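Local coordinates for Hen1 (Anabaena variabilis, PDB 3JWH), which probably transfers a methyl group from S-adenosylmethionine to the 2'-hydroxyl of the 3'-terminal nucleotide of RNA, and binds the product S-adenosyl-L-homocysteine, at residues Y184-Q189 / A205-R210; V126-A131 / E180-N185; L43-L48 / Q70-R75. All coordinates share one frame; numbering follows the deposited sequence.

Following the chain from the N terminus, interaction 3 closes first. It closes the loop that carries strand 55-60, joining helix 42-49 to helix 63-73 near one edge of the central sheet. Interaction 2 comes later. It brings the end of helix 117-131 to the turn between helix 168-181 and strand 184-188. Interaction 1 begins where interaction 2 ends and shares Tyr184 and Asn185 with it. It pairs strand 184-188 with strand 202-209 at the other edge of the sheet. The three loops neither nest nor cross. Interactions 1 and 2 touch, with centres about 11 Å apart. The centre of interaction 3 lies about 27 Å from that of interaction 1.

Interaction 1. Residues Y184-Q189 / A205-R210; sequences YNVQFQ and AVFIHR
Asn185 O accepts the backbone N-H of Ile208, with Asn185 O to Ile208 N at 2.8 Å. Phe207 CA adds a CA-H...O contact to the same oxygen at 3.3 Å. Asn185 N returns a bond to Ile208 O, and Gln187 and Val206 form a second hydrogen-bonded antiparallel pair. The bond from Val206 N to Gln187 O is almost straight (179° at the hydrogen).

Tyr184, Val186, Phe207 and His209 put their side chains on one face of the sheet. His209 points an edge at the face of the Tyr184 ring, its CD2 lying 3.6 Å from Tyr184 CZ. The ring planes stand at 65°. Val186 CG1 sits at chi1 71°, which turns CG2 over the Phe207 ring, 3.8 Å from its centroid. On the reverse face, Val206 CG2 meets Gln189 NE2 at 3.6 Å.

The two strands form an antiparallel pair at the edge of the seven-stranded sheet of a Rossmann-like methyltransferase; strand 202-209 alone runs against the others. Strand 184-188 is outermost within the chain. Strand 202-209 bonds on its other flank to strand 135-141. Helix 168-181 packs on Phe207 through Ala175 and Ile178, and on Ala205 through Phe171.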
loop_
_atom_site.group_PDB
_atom_site.type_symbol
_atom_site.label_atom_id
_atom_site.label_comp_id
_atom_site.label_asym_id
_atom_site.label_seq_id
_atom_site.Cartn_x
_atom_site.Cartn_y
_atom_site.Cartn_z
ATOM N N TYR A 184 8.983 13.242 -5.459
ATOM C CA TYR A 184 7.545 12.995 -5.462
ATOM C C TYR A 184 6.756 14.169 -4.918
ATOM O O TYR A 184 7.282 15.010 -4.200
ATOM C CB TYR A 184 7.184 11.778 -4.592
ATOM C CG TYR A 184 7.599 10.453 -5.149
ATOM C CD1 TYR A 184 8.918 10.009 -5.035
ATOM C CD2 TYR A 184 6.685 9.652 -5.834
ATOM C CE1 TYR A 184 9.314 8.802 -5.596
ATOM C CE2 TYR A 184 7.079 8.449 -6.396
ATOM C CZ TYR A 184 8.393 8.027 -6.276
ATOM O OH TYR A 184 8.782 6.821 -6.838
ATOM N N ASN A 185 5.481 14.197 -5.275
ATOM C CA ASN A 185 4.554 15.192 -4.774
ATOM C C ASN A 185 3.449 14.312 -4.165
ATOM O O ASN A 185 3.214 13.179 -4.613
ATOM C CB ASN A 185 4.054 16.082 -5.905
ATOM C CG ASN A 185 5.139 17.006 -6.434
ATOM O OD1 ASN A 185 5.256 17.211 -7.637
ATOM N ND2 ASN A 185 5.941 17.565 -5.538
ATOM N N VAL A 186 2.800 14.806 -3.121
ATOM C CA VAL A 186 1.798 14.013 -2.436
ATOM C C VAL A 186 0.417 14.663 -2.360
ATOM O O VAL A 186 0.292 15.886 -2.327
ATOM C CB VAL A 186 2.294 13.708 -1.001
ATOM C CG1 VAL A 186 2.254 14.983 -0.157
ATOM C CG2 VAL A 186 1.484 12.597 -0.378
ATOM N N GLN A 187 -0.614 13.828 -2.346
ATOM C CA GLN A 187 -1.995 14.280 -2.228
ATOM C C GLN A 187 -2.627 13.427 -1.136
ATOM O O GLN A 187 -2.433 12.212 -1.099
ATOM C CB GLN A 187 -2.764 14.070 -3.537
ATOM C CG GLN A 187 -2.620 15.194 -4.547
ATOM C CD GLN A 187 -3.116 16.520 -4.006
ATOM O OE1 GLN A 187 -4.257 16.628 -3.541
ATOM N NE2 GLN A 187 -2.262 17.544 -4.062
ATOM N N PHE A 188 -3.357 14.058 -0.227
ATOM C CA PHE A 188 -4.010 13.310 0.832
ATOM C C PHE A 188 -5.470 13.091 0.481
ATOM O O PHE A 188 -6.107 13.946 -0.131
ATOM C CB PHE A 188 -3.848 14.041 2.155
ATOM C CG PHE A 188 -2.418 14.212 2.557
ATOM C CD1 PHE A 188 -1.673 13.125 3.004
ATOM C CD2 PHE A 188 -1.798 15.455 2.450
ATOM C CE1 PHE A 188 -0.330 13.278 3.337
ATOM C CE2 PHE A 188 -0.466 15.614 2.778
ATOM C CZ PHE A 188 0.273 14.524 3.223
ATOM N N GLN A 189 -5.981 11.921 0.840
ATOM C CA GLN A 189 -7.356 11.549 0.541
ATOM C C GLN A 189 -7.874 10.576 1.589
ATOM O O GLN A 189 -7.747 9.364 1.426
ATOM C CB GLN A 189 -7.421 10.876 -0.833
ATOM C CG GLN A 189 -7.038 11.771 -2.006
ATOM C CD GLN A 189 -6.576 10.984 -3.229
ATOM O OE1 GLN A 189 -7.180 9.974 -3.605
ATOM N NE2 GLN A 189 -5.499 11.452 -3.861
ATOM N N ALA A 205 -2.221 8.316 1.422
ATOM C CA ALA A 205 -1.346 9.246 0.740
ATOM C C ALA A 205 -1.057 8.691 -0.643
ATOM O O ALA A 205 -0.672 7.533 -0.791
ATOM C CB ALA A 205 -0.064 9.426 1.510
ATOM N N VAL A 206 -1.299 9.508 -1.658
ATOM C CA VAL A 206 -1.029 9.106 -3.022
ATOM C C VAL A 206 0.144 9.965 -3.497
ATOM O O VAL A 206 -0.007 11.169 -3.704
ATOM C CB VAL A 206 -2.258 9.334 -3.939
ATOM C CG1 VAL A 206 -1.918 8.952 -5.364
ATOM C CG2 VAL A 206 -3.438 8.483 -3.458
ATOM N N PHE A 207 1.317 9.345 -3.621
ATOM C CA PHE A 207 2.517 10.031 -4.087
ATOM C C PHE A 207 2.641 9.844 -5.585
ATOM O O PHE A 207 2.511 8.730 -6.093
ATOM C CB PHE A 207 3.773 9.449 -3.445
ATOM C CG PHE A 207 3.875 9.673 -1.974
ATOM C CD1 PHE A 207 4.508 10.804 -1.474
ATOM C CD2 PHE A 207 3.417 8.713 -1.089
ATOM C CE1 PHE A 207 4.690 10.961 -0.125
ATOM C CE2 PHE A 207 3.594 8.861 0.260
ATOM C CZ PHE A 207 4.231 9.978 0.749
ATOM N N ILE A 208 2.893 10.926 -6.301
ATOM C CA ILE A 208 3.059 10.820 -7.738
ATOM C C ILE A 208 4.453 11.329 -8.084
ATOM O O ILE A 208 4.862 12.413 -7.651
ATOM C CB ILE A 208 1.993 11.622 -8.493
ATOM C CG1 ILE A 208 0.620 10.994 -8.238
ATOM C CG2 ILE A 208 2.291 11.625 -9.996
ATOM C CD1 ILE A 208 -0.510 11.696 -8.947
ATOM N N HIS A 209 5.190 10.538 -8.853
ATOM C CA HIS A 209 6.543 10.925 -9.214
ATOM C C HIS A 209 6.541 12.151 -10.107
ATOM O O HIS A 209 5.708 12.288 -10.989
ATOM C CB HIS A 209 7.269 9.772 -9.929
ATOM C CG HIS A 209 8.756 9.937 -9.981
ATOM N ND1 HIS A 209 9.372 10.952 -10.684
ATOM C CD2 HIS A 209 9.748 9.259 -9.356
ATOM C CE1 HIS A 209 10.676 10.898 -10.479
ATOM N NE2 HIS A 209 10.931 9.878 -9.679
ATOM N N ARG A 210 7.474 13.055 -9.856
ATOM C CA ARG A 210 7.601 14.237 -10.681
ATOM C C ARG A 210 8.096 13.836 -12.081
ATOM O O ARG A 210 8.762 12.809 -12.243
ATOM C CB ARG A 210 8.587 15.201 -10.027
ATOM C CG ARG A 210 8.092 15.740 -8.697
ATOM C CD ARG A 210 9.128 16.609 -7.987
ATOM N NE ARG A 210 8.634 17.012 -6.674
ATOM C CZ ARG A 210 9.387 17.136 -5.593
ATOM N NH1 ARG A 210 10.691 16.901 -5.655
ATOM N NH2 ARG A 210 8.831 17.458 -4.434
#

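Interaction 2. Residues V126-A131 / E180-N185; sequences VLFEFA and ERFAYN
The Phe182 ring lies between two methylenes: Phe128 CB over one face and Arg181 CB over the other. Phe128 CB comes 3.4 Å from Phe182 CG, which makes a CH-pi contact. At the rim of this ring, near its plane, Glu129 OE1 stands 3.7 Å from Phe182 CE1, and a water lies in the ring plane at the edge. The Phe128 ring itself turns an edge to Tyr184, and Leu127 CD2 covers one of its faces. Phe128 CD1 sits over the face of the tyrosine turned from His209, 3.7 Å from Tyr184 CE1, with the ring planes at 74°. Phe128 CG is anti to its carbonyl carbon (chi1 -63°), which carries the ring toward Tyr184 while CB stays against Phe182. The three rings form an aromatic cluster, and Phe207 joins it edge-to-face at Phe128.

Phe128 belongs to the last turn of helix 117-131, where Ala131 N reaches back to Val126 O in a wider pi-type turn. On the other side, Phe182 is the first residue to leave helix 168-181. Ala183 is the centre of an inverse gamma turn that leads into strand 184-188. That water joins the two backbones. It donates to Phe128 O at 2.6 Å and accepts from Ala183 N at 2.9 Å.

No direct hydrogen bond crosses this contact. Its cohesion is therefore mainly aromatic and apolar, and the bridging water satisfies a carbonyl and an amide that do not meet directly. The Glu129 carboxylate, near the hydrogen-bearing rim of Phe182, is probably favoured weakly by the positive polarisation of that rim.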
loop_
_atom_site.group_PDB
_atom_site.type_symbol
_atom_site.label_atom_id
_atom_site.label_comp_id
_atom_site.label_asym_id
_atom_site.label_seq_id
_atom_site.Cartn_x
_atom_site.Cartn_y
_atom_site.Cartn_z
ATOM N N VAL A 126 14.421 2.304 -0.078
ATOM C CA VAL A 126 14.087 1.179 -0.926
ATOM C C VAL A 126 12.908 1.537 -1.833
ATOM O O VAL A 126 12.921 1.271 -3.035
ATOM C CB VAL A 126 13.696 -0.043 -0.083
ATOM C CG1 VAL A 126 13.236 -1.182 -0.988
ATOM C CG2 VAL A 126 14.873 -0.474 0.773
ATOM N N LEU A 127 11.895 2.167 -1.248
ATOM C CA LEU A 127 10.695 2.526 -1.982
ATOM C C LEU A 127 10.748 3.797 -2.844
ATOM O O LEU A 127 10.416 3.767 -4.035
ATOM C CB LEU A 127 9.522 2.623 -0.992
ATOM C CG LEU A 127 8.195 3.219 -1.462
ATOM C CD1 LEU A 127 7.526 2.321 -2.492
ATOM C CD2 LEU A 127 7.296 3.385 -0.245
ATOM N N PHE A 128 11.161 4.913 -2.258
ATOM C CA PHE A 128 11.183 6.165 -3.002
ATOM C C PHE A 128 12.459 6.500 -3.764
ATOM O O PHE A 128 12.492 7.475 -4.504
ATOM C CB PHE A 128 10.822 7.314 -2.058
ATOM C CG PHE A 128 9.425 7.222 -1.496
ATOM C CD1 PHE A 128 8.315 7.439 -2.315
ATOM C CD2 PHE A 128 9.219 6.921 -0.153
ATOM C CE1 PHE A 128 7.022 7.361 -1.799
ATOM C CE2 PHE A 128 7.933 6.839 0.370
ATOM C CZ PHE A 128 6.831 7.060 -0.454
ATOM N N GLU A 129 13.496 5.681 -3.604
ATOM C CA GLU A 129 14.780 5.918 -4.267
ATOM C C GLU A 129 15.139 4.741 -5.168
ATOM O O GLU A 129 15.301 4.903 -6.383
ATOM C CB GLU A 129 15.862 6.132 -3.202
ATOM C CG GLU A 129 17.176 6.730 -3.680
ATOM C CD GLU A 129 18.134 6.976 -2.519
ATOM O OE1 GLU A 129 17.892 7.920 -1.738
ATOM O OE2 GLU A 129 19.115 6.211 -2.371
ATOM N N PHE A 130 15.236 3.554 -4.572
ATOM C CA PHE A 130 15.563 2.343 -5.307
ATOM C C PHE A 130 14.497 1.962 -6.353
ATOM O O PHE A 130 14.733 2.074 -7.559
ATOM C CB PHE A 130 15.773 1.188 -4.320
ATOM C CG PHE A 130 16.270 -0.072 -4.958
ATOM C CD1 PHE A 130 17.543 -0.120 -5.532
ATOM C CD2 PHE A 130 15.470 -1.206 -5.010
ATOM C CE1 PHE A 130 18.012 -1.283 -6.150
ATOM C CE2 PHE A 130 15.927 -2.376 -5.626
ATOM C CZ PHE A 130 17.206 -2.412 -6.199
ATOM N N ALA A 131 13.329 1.496 -5.901
ATOM C CA ALA A 131 12.269 1.103 -6.833
ATOM C C ALA A 131 11.804 2.316 -7.631
ATOM O O ALA A 131 11.778 2.306 -8.859
ATOM C CB ALA A 131 11.099 0.490 -6.067
ATOM N N GLU A 180 10.207 16.089 0.111
ATOM C CA GLU A 180 11.331 17.009 0.264
ATOM C C GLU A 180 12.646 16.290 -0.018
ATOM O O GLU A 180 13.604 16.898 -0.490
ATOM C CB GLU A 180 11.349 17.586 1.682
ATOM C CG GLU A 180 10.382 18.739 1.911
ATOM C CD GLU A 180 10.043 18.955 3.389
ATOM O OE1 GLU A 180 10.891 18.655 4.263
ATOM O OE2 GLU A 180 8.919 19.440 3.677
ATOM N N ARG A 181 12.678 14.992 0.267
ATOM C CA ARG A 181 13.867 14.176 0.062
ATOM C C ARG A 181 13.846 13.415 -1.245
ATOM O O ARG A 181 14.897 13.180 -1.847
ATOM C CB ARG A 181 14.035 13.173 1.212
ATOM C CG ARG A 181 14.602 13.787 2.488
ATOM C CD ARG A 181 14.922 12.717 3.520
ATOM N NE ARG A 181 13.716 12.120 4.082
ATOM C CZ ARG A 181 13.568 10.825 4.345
ATOM N NH1 ARG A 181 14.552 9.967 4.092
ATOM N NH2 ARG A 181 12.437 10.386 4.875
ATOM N N PHE A 182 12.648 13.039 -1.680
ATOM C CA PHE A 182 12.481 12.273 -2.900
ATOM C C PHE A 182 11.708 13.007 -3.998
ATOM O O PHE A 182 10.967 13.943 -3.726
ATOM C CB PHE A 182 11.817 10.954 -2.526
ATOM C CG PHE A 182 12.562 10.209 -1.458
ATOM C CD1 PHE A 182 13.733 9.517 -1.761
ATOM C CD2 PHE A 182 12.124 10.244 -0.131
ATOM C CE1 PHE A 182 14.454 8.875 -0.765
ATOM C CE2 PHE A 182 12.840 9.605 0.868
ATOM C CZ PHE A 182 14.006 8.917 0.557
ATOM N N ALA A 183 11.889 12.575 -5.244
ATOM C CA ALA A 183 11.232 13.221 -6.387
ATOM C C ALA A 183 9.735 12.917 -6.502
ATOM O O ALA A 183 9.268 12.400 -7.517
ATOM C CB ALA A 183 11.960 12.837 -7.700
ATOM N N TYR A 184 8.983 13.242 -5.459
ATOM C CA TYR A 184 7.545 12.995 -5.462
ATOM C C TYR A 184 6.756 14.169 -4.918
ATOM O O TYR A 184 7.282 15.010 -4.200
ATOM C CB TYR A 184 7.184 11.778 -4.592
ATOM C CG TYR A 184 7.599 10.453 -5.149
ATOM C CD1 TYR A 184 8.918 10.009 -5.035
ATOM C CD2 TYR A 184 6.685 9.652 -5.834
ATOM C CE1 TYR A 184 9.314 8.802 -5.596
ATOM C CE2 TYR A 184 7.079 8.449 -6.396
ATOM C CZ TYR A 184 8.393 8.027 -6.276
ATOM O OH TYR A 184 8.782 6.821 -6.838
ATOM N N ASN A 185 5.481 14.197 -5.275
ATOM C CA ASN A 185 4.554 15.192 -4.774
ATOM C C ASN A 185 3.449 14.312 -4.165
ATOM O O ASN A 185 3.214 13.179 -4.613
ATOM C CB ASN A 185 4.054 16.082 -5.905
ATOM C CG ASN A 185 5.139 17.006 -6.434
ATOM O OD1 ASN A 185 5.256 17.211 -7.637
ATOM N ND2 ASN A 185 5.941 17.565 -5.538
HETATM O O HOH W 1 12.990 9.849 -5.394
#

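Interaction 3. Residues L43-L48 / Q70-R75; sequences LLKILL and QERLDR
Two helices of the Rossmann-like methyltransferase fold meet here. Helix 42-49 follows strand 32-36 and the cofactor loop with Gly37 and Gly39. Helix 63-73 follows strand 55-60. Each belongs to a beta-alpha-beta crossover, and the two lie side by side against the sheet.

Leu73 is the central apolar side chain of the contact. Its CG is anti to the carbonyl carbon (chi1 -82°), and this swings CD2 onto the backbone of the first helix. Leu73 CD2 lies 3.4 Å from Lys45 CA, a tight fit. Leu48 CD1 meets Leu73 CD2 at 4.2 Å, and Leu44 CB stands 4.3 Å from Leu73 CD1. Strand 86-90 packs against these leucines: Leu88 touches Leu44, and Leu86 touches both Leu48 and Leu73.

Nearer the surface, the extended Lys45 chain crosses Arg72 at a slant. Lys45 CD sits over one face of the guanidinium, 3.6 Å from Arg72 NH2. Arg72 NH1 is hydrogen-bonded to Gln40 O, in the loop before helix 42-49. That bond probably helps to fix the plane that Lys45 covers. The Arg72 side chain is about 7 Å from the bound S-adenosyl-L-homocysteine.

An alanine in place of Lys45 removes the aliphatic cover from that face of the Arg72 guanidinium, and the group would probably be freer to shift about its bond to Gln40.

No hydrogen bond crosses between the two segments. The like charges do not touch: Lys45 NZ stays 4.7 Å from Arg72 NH2, and its ammonium ends beside the Arg75 methylene, with Lys45 NZ to Arg75 CB at 4.4 Å.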
loop_
_atom_site.group_PDB
_atom_site.type_symbol
_atom_site.label_atom_id
_atom_site.label_comp_id
_atom_site.label_asym_id
_atom_site.label_seq_id
_atom_site.Cartn_x
_atom_site.Cartn_y
_atom_site.Cartn_z
ATOM N N LEU A 43 -5.830 -7.274 -0.554
ATOM C CA LEU A 43 -5.795 -6.437 -1.738
ATOM C C LEU A 43 -5.383 -7.260 -2.967
ATOM O O LEU A 43 -5.883 -7.026 -4.072
ATOM C CB LEU A 43 -4.834 -5.266 -1.538
ATOM C CG LEU A 43 -4.566 -4.463 -2.811
ATOM C CD1 LEU A 43 -5.853 -3.800 -3.297
ATOM C CD2 LEU A 43 -3.500 -3.425 -2.540
ATOM N N LEU A 44 -4.475 -8.225 -2.786
ATOM C CA LEU A 44 -4.038 -9.057 -3.922
ATOM C C LEU A 44 -5.229 -9.830 -4.526
ATOM O O LEU A 44 -5.301 -10.007 -5.739
ATOM C CB LEU A 44 -2.944 -10.058 -3.498
ATOM C CG LEU A 44 -1.595 -9.578 -2.933
ATOM C CD1 LEU A 44 -0.742 -10.806 -2.679
ATOM C CD2 LEU A 44 -0.872 -8.615 -3.884
ATOM N N LYS A 45 -6.155 -10.289 -3.688
ATOM C CA LYS A 45 -7.327 -11.024 -4.175
ATOM C C LYS A 45 -8.181 -10.144 -5.086
ATOM O O LYS A 45 -8.606 -10.568 -6.162
ATOM C CB LYS A 45 -8.169 -11.522 -2.998
ATOM C CG LYS A 45 -9.385 -12.338 -3.408
ATOM C CD LYS A 45 -9.965 -13.119 -2.238
ATOM C CE LYS A 45 -10.877 -14.236 -2.732
ATOM N NZ LYS A 45 -11.370 -15.110 -1.621
ATOM N N ILE A 46 -8.412 -8.908 -4.653
ATOM C CA ILE A 46 -9.198 -7.953 -5.422
ATOM C C ILE A 46 -8.543 -7.553 -6.751
ATOM O O ILE A 46 -9.226 -7.396 -7.752
ATOM C CB ILE A 46 -9.496 -6.684 -4.557
ATOM C CG1 ILE A 46 -10.529 -7.039 -3.482
ATOM C CG2 ILE A 46 -10.034 -5.543 -5.424
ATOM C CD1 ILE A 46 -10.608 -6.041 -2.350
ATOM N N LEU A 47 -7.221 -7.391 -6.772
ATOM C CA LEU A 47 -6.534 -7.020 -8.008
ATOM C C LEU A 47 -6.493 -8.161 -9.037
ATOM O O LEU A 47 -6.678 -7.943 -10.235
ATOM C CB LEU A 47 -5.093 -6.581 -7.705
ATOM C CG LEU A 47 -4.854 -5.392 -6.773
ATOM C CD1 LEU A 47 -3.363 -5.052 -6.767
ATOM C CD2 LEU A 47 -5.677 -4.186 -7.234
ATOM N N LEU A 48 -6.234 -9.375 -8.564
ATOM C CA LEU A 48 -6.139 -10.543 -9.435
ATOM C C LEU A 48 -7.469 -10.822 -10.136
ATOM O O LEU A 48 -7.502 -11.204 -11.310
ATOM C CB LEU A 48 -5.739 -11.774 -8.618
ATOM C CG LEU A 48 -4.624 -12.709 -9.123
ATOM C CD1 LEU A 48 -4.968 -14.138 -8.693
ATOM C CD2 LEU A 48 -4.455 -12.634 -10.635
ATOM N N GLN A 70 -1.654 -17.307 -0.706
ATOM C CA GLN A 70 -1.735 -18.236 -1.825
ATOM C C GLN A 70 -2.991 -19.098 -1.671
ATOM O O GLN A 70 -3.678 -19.410 -2.642
ATOM C CB GLN A 70 -0.477 -19.119 -1.850
ATOM C CG GLN A 70 -0.308 -19.981 -3.086
ATOM C CD GLN A 70 -0.410 -19.175 -4.364
ATOM O OE1 GLN A 70 -1.511 -18.854 -4.814
ATOM N NE2 GLN A 70 0.734 -18.828 -4.949
ATOM N N GLU A 71 -3.294 -19.458 -0.432
ATOM C CA GLU A 71 -4.448 -20.287 -0.122
ATOM C C GLU A 71 -5.773 -19.653 -0.538
ATOM O O GLU A 71 -6.532 -20.250 -1.298
ATOM C CB GLU A 71 -4.458 -20.599 1.371
ATOM C CG GLU A 71 -5.472 -21.640 1.798
ATOM C CD GLU A 71 -5.213 -22.119 3.218
ATOM O OE1 GLU A 71 -5.090 -21.259 4.123
ATOM O OE2 GLU A 71 -5.131 -23.350 3.430
ATOM N N ARG A 72 -6.065 -18.451 -0.057
ATOM C CA ARG A 72 -7.325 -17.830 -0.438
ATOM C C ARG A 72 -7.331 -17.360 -1.891
ATOM O O ARG A 72 -8.382 -17.356 -2.545
ATOM C CB ARG A 72 -7.696 -16.696 0.522
ATOM C CG ARG A 72 -6.570 -15.833 1.013
ATOM C CD ARG A 72 -7.024 -15.043 2.241
ATOM N NE ARG A 72 -8.089 -14.086 1.938
ATOM C CZ ARG A 72 -7.921 -12.956 1.253
ATOM N NH1 ARG A 72 -6.726 -12.622 0.789
ATOM N NH2 ARG A 72 -8.954 -12.152 1.035
ATOM N N LEU A 73 -6.165 -16.992 -2.411
ATOM C CA LEU A 73 -6.097 -16.555 -3.796
ATOM C C LEU A 73 -6.499 -17.722 -4.670
ATOM O O LEU A 73 -6.980 -17.535 -5.784
ATOM C CB LEU A 73 -4.691 -16.076 -4.169
ATOM C CG LEU A 73 -4.325 -14.636 -3.764
ATOM C CD1 LEU A 73 -2.845 -14.360 -4.010
ATOM C CD2 LEU A 73 -5.168 -13.658 -4.545
ATOM N N ASP A 74 -6.319 -18.934 -4.156
ATOM C CA ASP A 74 -6.668 -20.122 -4.919
ATOM C C ASP A 74 -8.146 -20.444 -4.866
ATOM O O ASP A 74 -8.606 -21.339 -5.552
ATOM C CB ASP A 74 -5.860 -21.329 -4.445
ATOM C CG ASP A 74 -4.471 -21.354 -5.035
ATOM O OD1 ASP A 74 -4.349 -21.054 -6.231
ATOM O OD2 ASP A 74 -3.510 -21.676 -4.315
ATOM N N ARG A 75 -8.891 -19.724 -4.039
ATOM C CA ARG A 75 -10.323 -19.942 -3.948
ATOM C C ARG A 75 -10.995 -19.242 -5.130
ATOM O O ARG A 75 -12.206 -19.350 -5.328
ATOM C CB ARG A 75 -10.853 -19.407 -2.616
ATOM C CG ARG A 75 -10.293 -20.152 -1.398
ATOM C CD ARG A 75 -10.649 -19.449 -0.096
ATOM N NE ARG A 75 -10.057 -20.100 1.073
ATOM C CZ ARG A 75 -10.068 -19.579 2.299
ATOM N NH1 ARG A 75 -10.636 -18.398 2.513
ATOM N NH2 ARG A 75 -9.510 -20.235 3.310
#